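Local coordinates for p800 reaction center core protein (Heliobacterium modesticaldum, PDB 5V8K) that forms the homodimeric core of a photosynthetic reaction centre, carrying bacteriochlorophyll g, bacteriochlorophyll g' and 8(1)-OH-chlorophyll aF as well as a 4Fe-4S cluster, at residues A[129-132]-A[133-136]; A[523-526]-A[527-531]; A[532-535]-A[536-539]. All blocks are in the same frame, centred on the assembly; numbering follows the deposited sequence.

Contact 1. Residues A[129-132]-A[133-136]. With GBF (Bacteriochlorophyll g), chain O.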
loop_
_atom_site.group_PDB
_atom_site.type_symbol
_atom_site.label_atom_id
_atom_site.label_comp_id
_atom_site.label_asym_id
_atom_site.label_seq_id
_atom_site.Cartn_x
_atom_site.Cartn_y
_atom_site.Cartn_z
ATOM N N THR A 129 25.649 41.743 -5.695
ATOM C CA THR A 129 26.885 42.522 -5.798
ATOM C C THR A 129 27.805 42.245 -4.618
ATOM O O THR A 129 28.996 41.978 -4.797
ATOM C CB THR A 129 26.552 44.018 -5.884
ATOM O OG1 THR A 129 25.703 44.248 -7.017
ATOM C CG2 THR A 129 27.818 44.869 -6.017
ATOM N N LEU A 130 27.262 42.286 -3.403
ATOM C CA LEU A 130 28.091 42.067 -2.225
ATOM C C LEU A 130 28.686 40.664 -2.218
ATOM O O LEU A 130 29.825 40.466 -1.774
ATOM C CB LEU A 130 27.277 42.316 -0.952
ATOM C CG LEU A 130 26.799 43.737 -0.647
ATOM C CD1 LEU A 130 26.153 43.753 0.724
ATOM C CD2 LEU A 130 27.978 44.735 -0.728
ATOM N N TRP A 131 27.946 39.674 -2.713
ATOM C CA TRP A 131 28.512 38.326 -2.697
ATOM C C TRP A 131 29.621 38.184 -3.731
ATOM O O TRP A 131 30.641 37.542 -3.461
ATOM C CB TRP A 131 27.448 37.268 -2.926
ATOM C CG TRP A 131 28.079 35.890 -2.849
ATOM C CD1 TRP A 131 28.234 34.987 -3.858
ATOM C CD2 TRP A 131 28.698 35.308 -1.690
ATOM N NE1 TRP A 131 28.893 33.868 -3.385
ATOM C CE2 TRP A 131 29.182 34.049 -2.059
ATOM C CE3 TRP A 131 28.881 35.739 -0.371
ATOM C CZ2 TRP A 131 29.843 33.209 -1.152
ATOM C CZ3 TRP A 131 29.518 34.899 0.524
ATOM C CH2 TRP A 131 30.001 33.667 0.131
ATOM N N GLY A 132 29.421 38.744 -4.931
ATOM C CA GLY A 132 30.516 38.848 -5.880
ATOM C C GLY A 132 31.754 39.509 -5.283
ATOM O O GLY A 132 32.882 39.082 -5.543
ATOM N N LEU A 133 31.557 40.572 -4.485
ATOM C CA LEU A 133 32.679 41.288 -3.873
ATOM C C LEU A 133 33.318 40.465 -2.762
ATOM O O LEU A 133 34.539 40.520 -2.558
ATOM C CB LEU A 133 32.214 42.641 -3.313
ATOM C CG LEU A 133 31.701 43.699 -4.285
ATOM C CD1 LEU A 133 31.215 44.916 -3.519
ATOM C CD2 LEU A 133 32.761 44.102 -5.276
ATOM N N HIS A 134 32.507 39.707 -2.021
ATOM C CA HIS A 134 33.079 38.827 -1.009
ATOM C C HIS A 134 33.953 37.758 -1.654
ATOM O O HIS A 134 35.082 37.496 -1.207
ATOM C CB HIS A 134 31.998 38.143 -0.172
ATOM C CG HIS A 134 32.564 37.052 0.669
ATOM N ND1 HIS A 134 33.016 37.271 1.947
ATOM C CD2 HIS A 134 32.861 35.764 0.379
ATOM C CE1 HIS A 134 33.506 36.148 2.438
ATOM N NE2 HIS A 134 33.443 35.224 1.502
ATOM N N MET A 135 33.413 37.090 -2.670
ATOM C CA MET A 135 34.192 36.126 -3.438
ATOM C C MET A 135 35.488 36.760 -3.919
ATOM O O MET A 135 36.577 36.192 -3.761
ATOM C CB MET A 135 33.381 35.637 -4.640
ATOM C CG MET A 135 32.154 34.748 -4.335
ATOM S SD MET A 135 31.217 34.307 -5.846
ATOM C CE MET A 135 32.476 33.323 -6.659
ATOM N N ALA A 136 35.376 37.970 -4.477
ATOM C CA ALA A 136 36.482 38.615 -5.177
ATOM C C ALA A 136 37.643 38.878 -4.241
ATOM O O ALA A 136 38.792 38.561 -4.558
ATOM C CB ALA A 136 36.012 39.935 -5.801
HETATM MG MG GBF O . 31.865 38.490 3.876
HETATM C CHA GBF O . 33.896 36.796 6.188
HETATM C CHB GBF O . 29.578 36.172 4.279
HETATM C CHC GBF O . 29.848 40.494 1.895
HETATM C CHD GBF O . 34.107 41.267 4.294
HETATM N NA GBF O . 31.797 36.804 4.912
HETATM C C1A GBF O . 32.682 36.098 5.648
HETATM C C2A GBF O . 32.077 35.030 6.517
HETATM C C3A GBF O . 30.956 34.642 5.530
HETATM C C4A GBF O . 30.754 35.971 4.878
HETATM C CMA GBF O . 31.371 33.624 4.482
HETATM C CAA GBF O . 31.630 35.582 7.866
HETATM C CBA GBF O . 30.379 34.993 8.506
HETATM C CGA GBF O . 29.785 35.954 9.507
HETATM O O1A GBF O . 30.446 36.810 10.060
HETATM O O2A GBF O . 28.355 36.007 9.652
HETATM N NB GBF O . 29.906 38.389 3.301
HETATM C C1B GBF O . 29.165 37.289 3.411
HETATM C C2B GBF O . 27.994 37.447 2.685
HETATM C C3B GBF O . 28.096 38.651 2.016
HETATM C C4B GBF O . 29.338 39.188 2.386
HETATM C CMB GBF O . 26.843 36.490 2.651
HETATM C CAB GBF O . 27.110 39.281 1.105
HETATM C CBB GBF O . 26.007 38.795 0.565
HETATM N NC GBF O . 31.988 40.424 3.236
HETATM C C1C GBF O . 31.121 41.063 2.446
HETATM C C2C GBF O . 31.274 42.469 1.988
HETATM C C3C GBF O . 32.519 42.553 2.787
HETATM C C4C GBF O . 32.902 41.400 3.458
HETATM C CMC GBF O . 31.490 42.518 0.480
HETATM C CAC GBF O . 33.374 43.775 2.868
HETATM C CBC GBF O . 33.019 45.062 2.161
HETATM N ND GBF O . 33.530 39.016 4.902
HETATM C C1D GBF O . 34.378 40.026 5.039
HETATM C C2D GBF O . 35.679 39.906 6.019
HETATM C C3D GBF O . 35.297 38.615 6.335
HETATM C C4D GBF O . 34.118 38.090 5.742
HETATM C CMD GBF O . 36.839 40.745 6.467
HETATM C CAD GBF O . 35.918 37.532 7.113
HETATM O OBD GBF O . 36.854 37.466 7.963
HETATM C CBD GBF O . 35.000 36.381 7.098
HETATM C CGD GBF O . 35.671 35.167 6.539
HETATM O O1D GBF O . 35.796 34.173 7.232
HETATM O O2D GBF O . 36.168 35.181 5.167
HETATM C CED GBF O . 36.038 34.068 4.279
HETATM C C1 GBF O . 27.770 36.068 10.938
HETATM C C2 GBF O . 26.802 37.224 10.972
HETATM C C3 GBF O . 25.495 37.083 10.761
HETATM C C4 GBF O . 24.916 35.744 10.455
HETATM C C5 GBF O . 24.601 38.297 10.800
HETATM C C6 GBF O . 24.217 38.737 12.203
HETATM C C7 GBF O . 23.174 39.823 12.042
HETATM C C8 GBF O . 22.413 40.252 13.061
HETATM C C9 GBF O . 22.579 39.631 14.428
HETATM C C10 GBF O . 21.389 41.333 12.821
#
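L133 begins this turn of helix 113-137 by donating its backbone N-H to T129 O over 2.9 Å, and its CG rests against the same oxygen. Its CD1 reaches back to CD2 of L130, 4.3 Å away, in a loose apolar touch, while its CB lies near methyl CMC of the bacteriochlorophyll. H134 follows, with its N bonded to L130 O. With CG anti to the backbone N (chi1 169°), the imidazole is carried out from the helix to the macrocycle, where ND1 binds the central magnesium at 2.6 Å. W131 has nearly the same first torsion, and the two side chains therefore run side by side. The planes of the indole six-membered ring and the imidazole differ by only 10°, but the rings are displaced, centroids 4.7 Å apart, with little overlap; they come closest at W131 CZ3 and H134 CD2, 3.5 Å apart. The tryptophan also turns an edge to the pigment, with CE3 3.6 Å from C2B. M135 donates to W131 O in an almost straight bond (177°) and crosses the indole at about a right angle. Its CG sits over the face of the five-membered ring in a CH-pi contact, and its SD meets NE1 obliquely at 3.4 Å as a Met-aromatic contact. A136 N closes the turn on G132 O. The indole NE1 also makes a weak hydrogen bond to a second bacteriochlorophyll g, and H169 of helix 162-186 meets the ring edge-to-face. With an alanine in place of W131, a gap is likely to open beside the imidazole and macrocycle edge, leaving M135 without its aromatic partner. The chemistry is consistent with an antenna-pigment site: one imidazole nitrogen supplies the axial ligand, and a neighbouring aromatic side chain flanks both ligand and macrocycle.

Contact 2. Residues A[523-526]-A[527-531]. With GBF (Bacteriochlorophyll g), chain D.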
loop_
_atom_site.group_PDB
_atom_site.type_symbol
_atom_site.label_atom_id
_atom_site.label_comp_id
_atom_site.label_asym_id
_atom_site.label_seq_id
_atom_site.Cartn_x
_atom_site.Cartn_y
_atom_site.Cartn_z
ATOM N N GLN A 523 14.911 1.145 10.516
ATOM C CA GLN A 523 13.916 1.745 11.413
ATOM C C GLN A 523 13.087 2.803 10.695
ATOM O O GLN A 523 11.863 2.821 10.806
ATOM C CB GLN A 523 14.601 2.327 12.651
ATOM C CG GLN A 523 13.685 3.262 13.465
ATOM C CD GLN A 523 14.019 3.334 14.909
ATOM O OE1 GLN A 523 14.511 2.378 15.489
ATOM N NE2 GLN A 523 13.676 4.461 15.536
ATOM N N ALA A 524 13.729 3.648 9.897
ATOM C CA ALA A 524 13.004 4.664 9.165
ATOM C C ALA A 524 11.991 4.040 8.218
ATOM O O ALA A 524 10.839 4.483 8.149
ATOM C CB ALA A 524 13.968 5.533 8.386
ATOM N N LEU A 525 12.417 3.018 7.462
ATOM C CA LEU A 525 11.517 2.353 6.537
ATOM C C LEU A 525 10.341 1.768 7.280
ATOM O O LEU A 525 9.196 2.000 6.916
ATOM C CB LEU A 525 12.236 1.248 5.761
ATOM C CG LEU A 525 13.102 1.538 4.558
ATOM C CD1 LEU A 525 13.553 0.238 3.923
ATOM C CD2 LEU A 525 12.386 2.299 3.542
ATOM N N LEU A 526 10.613 0.989 8.321
ATOM C CA LEU A 526 9.536 0.316 9.028
ATOM C C LEU A 526 8.550 1.308 9.617
ATOM O O LEU A 526 7.338 1.103 9.527
ATOM C CB LEU A 526 10.088 -0.572 10.135
ATOM C CG LEU A 526 10.808 -1.839 9.683
ATOM C CD1 LEU A 526 11.506 -2.456 10.879
ATOM C CD2 LEU A 526 9.843 -2.797 9.139
ATOM N N GLY A 527 9.040 2.378 10.245
ATOM C CA GLY A 527 8.109 3.337 10.836
ATOM C C GLY A 527 7.296 4.061 9.772
ATOM O O GLY A 527 6.087 4.247 9.907
ATOM N N ALA A 528 7.944 4.446 8.685
ATOM C CA ALA A 528 7.238 5.111 7.609
ATOM C C ALA A 528 6.176 4.211 6.970
ATOM O O ALA A 528 5.100 4.687 6.573
ATOM C CB ALA A 528 8.252 5.565 6.569
ATOM N N HIS A 529 6.483 2.923 6.806
ATOM C CA HIS A 529 5.520 2.001 6.228
ATOM C C HIS A 529 4.282 1.896 7.114
ATOM O O HIS A 529 3.152 1.860 6.614
ATOM C CB HIS A 529 6.136 0.604 6.010
ATOM C CG HIS A 529 7.014 0.497 4.816
ATOM N ND1 HIS A 529 8.093 1.327 4.602
ATOM C CD2 HIS A 529 6.987 -0.358 3.766
ATOM C CE1 HIS A 529 8.686 0.990 3.470
ATOM N NE2 HIS A 529 8.032 -0.026 2.951
ATOM N N PHE A 530 4.480 1.726 8.417
ATOM C CA PHE A 530 3.361 1.706 9.360
ATOM C C PHE A 530 2.459 2.933 9.198
ATOM O O PHE A 530 1.242 2.807 9.060
ATOM C CB PHE A 530 3.859 1.632 10.794
ATOM C CG PHE A 530 2.739 1.477 11.798
ATOM C CD1 PHE A 530 2.137 0.252 11.999
ATOM C CD2 PHE A 530 2.250 2.577 12.490
ATOM C CE1 PHE A 530 1.086 0.112 12.893
ATOM C CE2 PHE A 530 1.198 2.447 13.384
ATOM C CZ PHE A 530 0.621 1.201 13.589
ATOM N N ILE A 531 3.040 4.135 9.252
ATOM C CA ILE A 531 2.226 5.347 9.146
ATOM C C ILE A 531 1.506 5.394 7.802
ATOM O O ILE A 531 0.317 5.757 7.723
ATOM C CB ILE A 531 3.091 6.596 9.396
ATOM C CG1 ILE A 531 3.636 6.602 10.826
ATOM C CG2 ILE A 531 2.280 7.891 9.217
ATOM C CD1 ILE A 531 4.584 7.747 11.111
HETATM MG MG GBF D . -0.336 -3.544 9.133
HETATM C CHA GBF D . 2.712 -2.544 7.710
HETATM C CHB GBF D . 1.149 -3.540 12.088
HETATM C CHC GBF D . -3.533 -3.547 10.447
HETATM C CHD GBF D . -1.830 -3.055 5.950
HETATM N NA GBF D . 1.542 -3.247 9.773
HETATM C C1A GBF D . 2.721 -3.034 9.117
HETATM C C2A GBF D . 4.037 -3.066 9.875
HETATM C C3A GBF D . 3.490 -3.354 11.277
HETATM C C4A GBF D . 1.964 -3.417 11.022
HETATM C CMA GBF D . 4.057 -4.672 11.762
HETATM C CAA GBF D . 4.970 -1.846 9.908
HETATM C CBA GBF D . 6.319 -2.244 10.508
HETATM C CGA GBF D . 6.429 -1.675 11.922
HETATM O O1A GBF D . 5.565 -0.975 12.456
HETATM O O2A GBF D . 7.678 -1.890 12.593
HETATM N NB GBF D . -1.073 -3.469 11.016
HETATM C C1B GBF D . -0.337 -3.601 12.134
HETATM C C2B GBF D . -1.198 -3.706 13.246
HETATM C C3B GBF D . -2.495 -3.694 12.739
HETATM C C4B GBF D . -2.366 -3.577 11.344
HETATM C CMB GBF D . -0.752 -3.858 14.661
HETATM C CAB GBF D . -3.778 -3.855 13.441
HETATM C CBB GBF D . -3.964 -4.267 14.643
HETATM N NC GBF D . -2.237 -3.215 8.386
HETATM C C1C GBF D . -3.398 -3.424 8.997
HETATM C C2C GBF D . -4.753 -3.541 8.344
HETATM C C3C GBF D . -4.078 -3.406 7.037
HETATM C C4C GBF D . -2.701 -3.243 7.097
HETATM C CMC GBF D . -5.461 -4.840 8.643
HETATM C CAC GBF D . -4.784 -3.447 5.742
HETATM C CBC GBF D . -6.308 -3.578 5.534
HETATM N ND GBF D . 0.187 -3.048 7.289
HETATM C C1D GBF D . -0.398 -2.804 6.137
HETATM C C2D GBF D . 0.376 -2.145 4.927
HETATM C C3D GBF D . 1.538 -2.151 5.705
HETATM C C4D GBF D . 1.475 -2.651 7.028
HETATM C CMD GBF D . -0.069 -1.769 3.556
HETATM C CAD GBF D . 2.964 -1.892 5.477
HETATM O OBD GBF D . 3.562 -1.187 4.578
HETATM C CBD GBF D . 3.744 -2.110 6.746
HETATM C CGD GBF D . 4.862 -3.094 6.475
HETATM O O1D GBF D . 4.853 -4.290 6.763
HETATM O O2D GBF D . 6.013 -2.604 5.753
HETATM C CED GBF D . 6.993 -3.528 5.307
HETATM C C1 GBF D . 7.901 -1.341 13.883
HETATM C C2 GBF D . 8.259 0.104 13.771
HETATM C C3 GBF D . 9.529 0.510 13.907
HETATM C C4 GBF D . 10.620 -0.506 14.101
HETATM C C5 GBF D . 9.861 1.971 13.806
HETATM C C6 GBF D . 10.320 2.581 15.140
HETATM C C7 GBF D . 9.146 2.672 16.101
HETATM C C8 GBF D . 8.818 3.770 16.799
HETATM C C9 GBF D . 9.551 5.050 16.654
HETATM C C10 GBF D . 7.613 3.750 17.697
HETATM C C11 GBF D . 6.416 3.774 16.763
HETATM C C12 GBF D . 6.354 5.143 16.158
HETATM C C13 GBF D . 6.092 5.361 14.870
HETATM C C14 GBF D . 6.043 6.773 14.428
HETATM C C15 GBF D . 5.881 4.281 13.883
HETATM O O HOH W 1 -0.280 -6.115 8.910
#
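L525 O is gripped twice by H529: the backbone N donates to it at 2.9 Å, and ND1 of the imidazole adds a weak bond at 2.7 Å, bent to 130° at the hydrogen. The oxygen lies at the ring edge, near its plane. Holding ND1 back against the helix directs NE2 outward, where it binds the magnesium of a bacteriochlorophyll g', the pigment type of the special pair. Ordinary helical bonds flank this pair, from G527 N to Q523 O and from F530 N to L526 O. Beside the imidazole, L525 points the same way and its CD2 packs 3.9 Å from H529 CE1. The accompanying bacteriochlorophyll g has its magnesium held by water 1, not by a side chain here, and its substituents lie along the helix. H529 CD2 approaches ester oxygen O2D at 3.2 Å, and F530, its CG anti to the backbone N (chi1 -175°), extends beside the macrocycle so that CE1 comes 3.7 Å from CHB. The tail passes G527, which has no side chain and lets C5 lie close to the backbone, 3.7 Å from G527 N. Helix 575-599 covers A528 and H529 through V592 and C593, T510 and M513 of helix 502-513 reach L525, and F503 and T340 of the second subunit pack on L525 and L526.

Contact 3. Residues A[532-535]-A[536-539]. With AOH (8(1)-OH-Chlorophyll aF), chain E.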
loop_
_atom_site.group_PDB
_atom_site.type_symbol
_atom_site.label_atom_id
_atom_site.label_comp_id
_atom_site.label_asym_id
_atom_site.label_seq_id
_atom_site.Cartn_x
_atom_site.Cartn_y
_atom_site.Cartn_z
ATOM N N TRP A 532 2.203 5.010 6.727
ATOM C CA TRP A 532 1.595 5.005 5.397
ATOM C C TRP A 532 0.365 4.107 5.376
ATOM O O TRP A 532 -0.697 4.489 4.887
ATOM C CB TRP A 532 2.631 4.540 4.387
ATOM C CG TRP A 532 2.242 4.516 2.970
ATOM C CD1 TRP A 532 2.246 5.562 2.121
ATOM C CD2 TRP A 532 1.825 3.380 2.212
ATOM N NE1 TRP A 532 1.848 5.166 0.870
ATOM C CE2 TRP A 532 1.581 3.823 0.901
ATOM C CE3 TRP A 532 1.665 2.032 2.504
ATOM C CZ2 TRP A 532 1.211 2.960 -0.120
ATOM C CZ3 TRP A 532 1.301 1.158 1.472
ATOM C CH2 TRP A 532 1.066 1.627 0.192
ATOM N N ALA A 533 0.496 2.905 5.928
ATOM C CA ALA A 533 -0.623 1.988 6.020
ATOM C C ALA A 533 -1.791 2.618 6.765
ATOM O O ALA A 533 -2.956 2.506 6.350
ATOM C CB ALA A 533 -0.167 0.710 6.714
ATOM N N PHE A 534 -1.498 3.296 7.856
ATOM C CA PHE A 534 -2.551 3.867 8.674
ATOM C C PHE A 534 -3.328 4.943 7.925
ATOM O O PHE A 534 -4.535 5.114 8.177
ATOM C CB PHE A 534 -1.938 4.375 9.988
ATOM C CG PHE A 534 -2.955 4.628 11.052
ATOM C CD1 PHE A 534 -3.367 3.618 11.906
ATOM C CD2 PHE A 534 -3.525 5.874 11.187
ATOM C CE1 PHE A 534 -4.372 3.864 12.874
ATOM C CE2 PHE A 534 -4.493 6.110 12.145
ATOM C CZ PHE A 534 -4.904 5.086 12.979
ATOM N N THR A 535 -2.684 5.663 6.991
ATOM C CA THR A 535 -3.421 6.659 6.236
ATOM C C THR A 535 -4.591 6.051 5.473
ATOM O O THR A 535 -5.550 6.769 5.157
ATOM C CB THR A 535 -2.556 7.440 5.259
ATOM O OG1 THR A 535 -2.136 6.626 4.153
ATOM C CG2 THR A 535 -1.395 8.038 5.958
ATOM N N PHE A 536 -4.526 4.756 5.145
ATOM C CA PHE A 536 -5.661 4.129 4.473
ATOM C C PHE A 536 -6.926 4.290 5.296
ATOM O O PHE A 536 -8.020 4.430 4.742
ATOM C CB PHE A 536 -5.454 2.621 4.231
ATOM C CG PHE A 536 -4.283 2.240 3.352
ATOM C CD1 PHE A 536 -3.407 3.162 2.866
ATOM C CD2 PHE A 536 -4.068 0.887 3.043
ATOM C CE1 PHE A 536 -2.316 2.769 2.087
ATOM C CE2 PHE A 536 -3.000 0.476 2.248
ATOM C CZ PHE A 536 -2.110 1.420 1.781
ATOM N N SER A 537 -6.802 4.174 6.623
ATOM C CA SER A 537 -7.941 4.278 7.525
ATOM C C SER A 537 -8.579 5.670 7.461
ATOM O O SER A 537 -9.770 5.810 7.739
ATOM C CB SER A 537 -7.514 3.918 8.971
ATOM O OG SER A 537 -6.823 4.953 9.675
ATOM N N MET A 538 -7.845 6.659 6.999
ATOM C CA MET A 538 -8.338 8.016 6.812
ATOM C C MET A 538 -8.746 8.315 5.371
ATOM O O MET A 538 -9.511 9.259 5.145
ATOM C CB MET A 538 -7.260 9.043 7.178
ATOM C CG MET A 538 -6.845 9.086 8.643
ATOM S SD MET A 538 -5.288 9.997 8.846
ATOM C CE MET A 538 -5.619 11.292 7.754
ATOM N N LEU A 539 -8.179 7.611 4.390
ATOM C CA LEU A 539 -8.451 7.905 2.995
ATOM C C LEU A 539 -9.509 6.989 2.381
ATOM O O LEU A 539 -10.167 7.404 1.425
ATOM C CB LEU A 539 -7.166 7.828 2.170
ATOM C CG LEU A 539 -6.112 8.855 2.570
ATOM C CD1 LEU A 539 -4.757 8.536 2.056
ATOM C CD2 LEU A 539 -6.483 10.221 2.063
HETATM C C1 AOH E . -7.998 -2.077 19.520
HETATM C C2 AOH E . -6.743 -1.456 18.968
HETATM C C3 AOH E . -5.772 -2.145 18.383
HETATM C C4 AOH E . -5.840 -3.612 18.238
HETATM C C5 AOH E . -4.555 -1.399 17.924
HETATM C C6 AOH E . -3.447 -1.453 18.970
HETATM C C7 AOH E . -2.217 -0.943 18.255
HETATM C C8 AOH E . -1.035 -0.860 18.855
HETATM C C9 AOH E . -0.934 -1.222 20.307
HETATM C C10 AOH E . 0.133 -0.272 18.104
HETATM C C11 AOH E . 0.952 -1.122 17.162
HETATM C C15 AOH E . 3.249 -2.063 15.560
HETATM C C14 AOH E . 4.248 0.323 15.595
HETATM C C13 AOH E . 3.157 -0.636 16.003
HETATM C C12 AOH E . 2.102 -0.224 16.732
HETATM N NB AOH E . -6.003 0.268 12.128
HETATM N ND AOH E . -9.874 1.052 11.179
HETATM C C1A AOH E . -9.661 0.798 14.228
HETATM C C1B AOH E . -5.453 0.182 13.358
HETATM C C1C AOH E . -6.325 0.355 9.129
HETATM C C1D AOH E . -10.473 1.198 9.989
HETATM C C2A AOH E . -9.747 0.484 15.695
HETATM C C2B AOH E . -4.070 0.021 13.312
HETATM C C2C AOH E . -6.411 0.241 7.748
HETATM C C2D AOH E . -11.827 1.436 10.144
HETATM C C3A AOH E . -8.247 0.541 15.990
HETATM C C3B AOH E . -3.777 -0.025 11.954
HETATM C C3C AOH E . -7.726 0.508 7.424
HETATM C C3D AOH E . -12.056 1.421 11.516
HETATM C C4A AOH E . -7.558 0.518 14.650
HETATM C C4B AOH E . -4.982 0.097 11.263
HETATM C C4C AOH E . -8.344 0.765 8.659
HETATM C C4D AOH E . -10.844 1.144 12.143
HETATM C CAA AOH E . -10.442 -0.846 15.945
HETATM C CAB AOH E . -2.386 -0.142 11.551
HETATM C CAC AOH E . -8.277 0.442 6.065
HETATM C CAD AOH E . -13.073 1.354 12.602
HETATM C CBA AOH E . -10.876 -0.968 17.407
HETATM C CBB AOH E . -1.867 0.124 10.389
HETATM C CBC AOH E . -9.071 1.636 5.647
HETATM C CBD AOH E . -12.357 1.200 13.904
HETATM C CED AOH E . -12.178 4.667 15.603
HETATM C CGA AOH E . -9.998 -1.868 18.225
HETATM C CGD AOH E . -12.644 2.373 14.806
HETATM C CHA AOH E . -10.937 1.083 13.535
HETATM C CHB AOH E . -6.242 0.288 14.613
HETATM C CHC AOH E . -5.061 0.128 9.812
HETATM C CHD AOH E . -9.760 1.082 8.700
HETATM C CMA AOH E . -7.841 1.796 16.752
HETATM C CMB AOH E . -3.083 -0.075 14.453
HETATM C CMC AOH E . -5.312 -0.132 6.794
HETATM C CMD AOH E . -12.776 1.678 9.005
HETATM N NA AOH E . -8.452 0.753 13.675
HETATM N NC AOH E . -7.488 0.705 9.692
HETATM O O1 AOH E . -9.136 -0.717 5.926
HETATM O O1A AOH E . -9.632 -2.962 17.816
HETATM O O1D AOH E . -13.461 2.302 15.708
HETATM O O2A AOH E . -9.075 -1.255 19.086
HETATM O O2D AOH E . -11.943 3.623 14.631
HETATM O OBD AOH E . -14.259 1.773 12.363
HETATM MG MG AOH E . -7.917 0.898 11.711
HETATM O O HOH W 2 -7.465 3.236 11.797
#
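W532 and F536, one helical turn apart, make the aromatic contact: the F536 ring presents its edge to the tryptophan face, with planes at 68° and CZ 3.4 Å from W532 CZ3. W532 has CG anti to its backbone N (chi1 -177°) and F536 has CG anti to its carbonyl carbon (chi1 -61°), which swings the two rings together. S537 OG also lies over one face of the F534 ring, 3.6 Å from CE2.

Hydrogen bonds tighten the same turn. F534 O accepts both S537 N and S537 OG; the hydroxyl bond, 2.7 Å long, lies in the carbonyl plane, whereas the amide sits well above it. T535 O is likewise shared, by M538 N and L539 N, and T535 OG1 donates back to W532 O. F536 N bonds to A533 O, so three amides in a row reach back three residues, in the manner of a 3-10 turn.

Pigment contacts come last. S537 CB is 3.3 Å from C4C of the 8(1)-OH-chlorophyll aF, and the edge of F534 meets the same macrocycle through CD1, 3.7 Å from C3B. Water 2 binds the magnesium at 2.4 Å and lies 2.8 Å from S537 OG. F536 and W532 of the second subunit pack against F536 across the dimer interface. Here the last turns of helix 520-539 wall the pocket of 8(1)-OH-chlorophyll aF, the primary acceptor pigment of heliobacterial reaction centres, whose magnesium takes a water as axial ligand.

In the fold
From the N terminus, contact 1 comes first, on the predicted membrane-spanning helix 113-137, and secures one turn next to a bacteriochlorophyll g. Nearly 390 residues later, contacts 2 and 3 follow without a break along helix 520-539, their centres 13 Å apart. Each closes only a helical turn, and the three stand in series with none enclosing or crossing another. Contact 1 lies about 45 Å from contact 2, centre to centre, and on the far side of the chain's centre from contact 3. The outlying helix probably serves light harvesting, whereas 523-539 links helix 575-599, the second subunit and the electron-transfer pigments near the dimer interface.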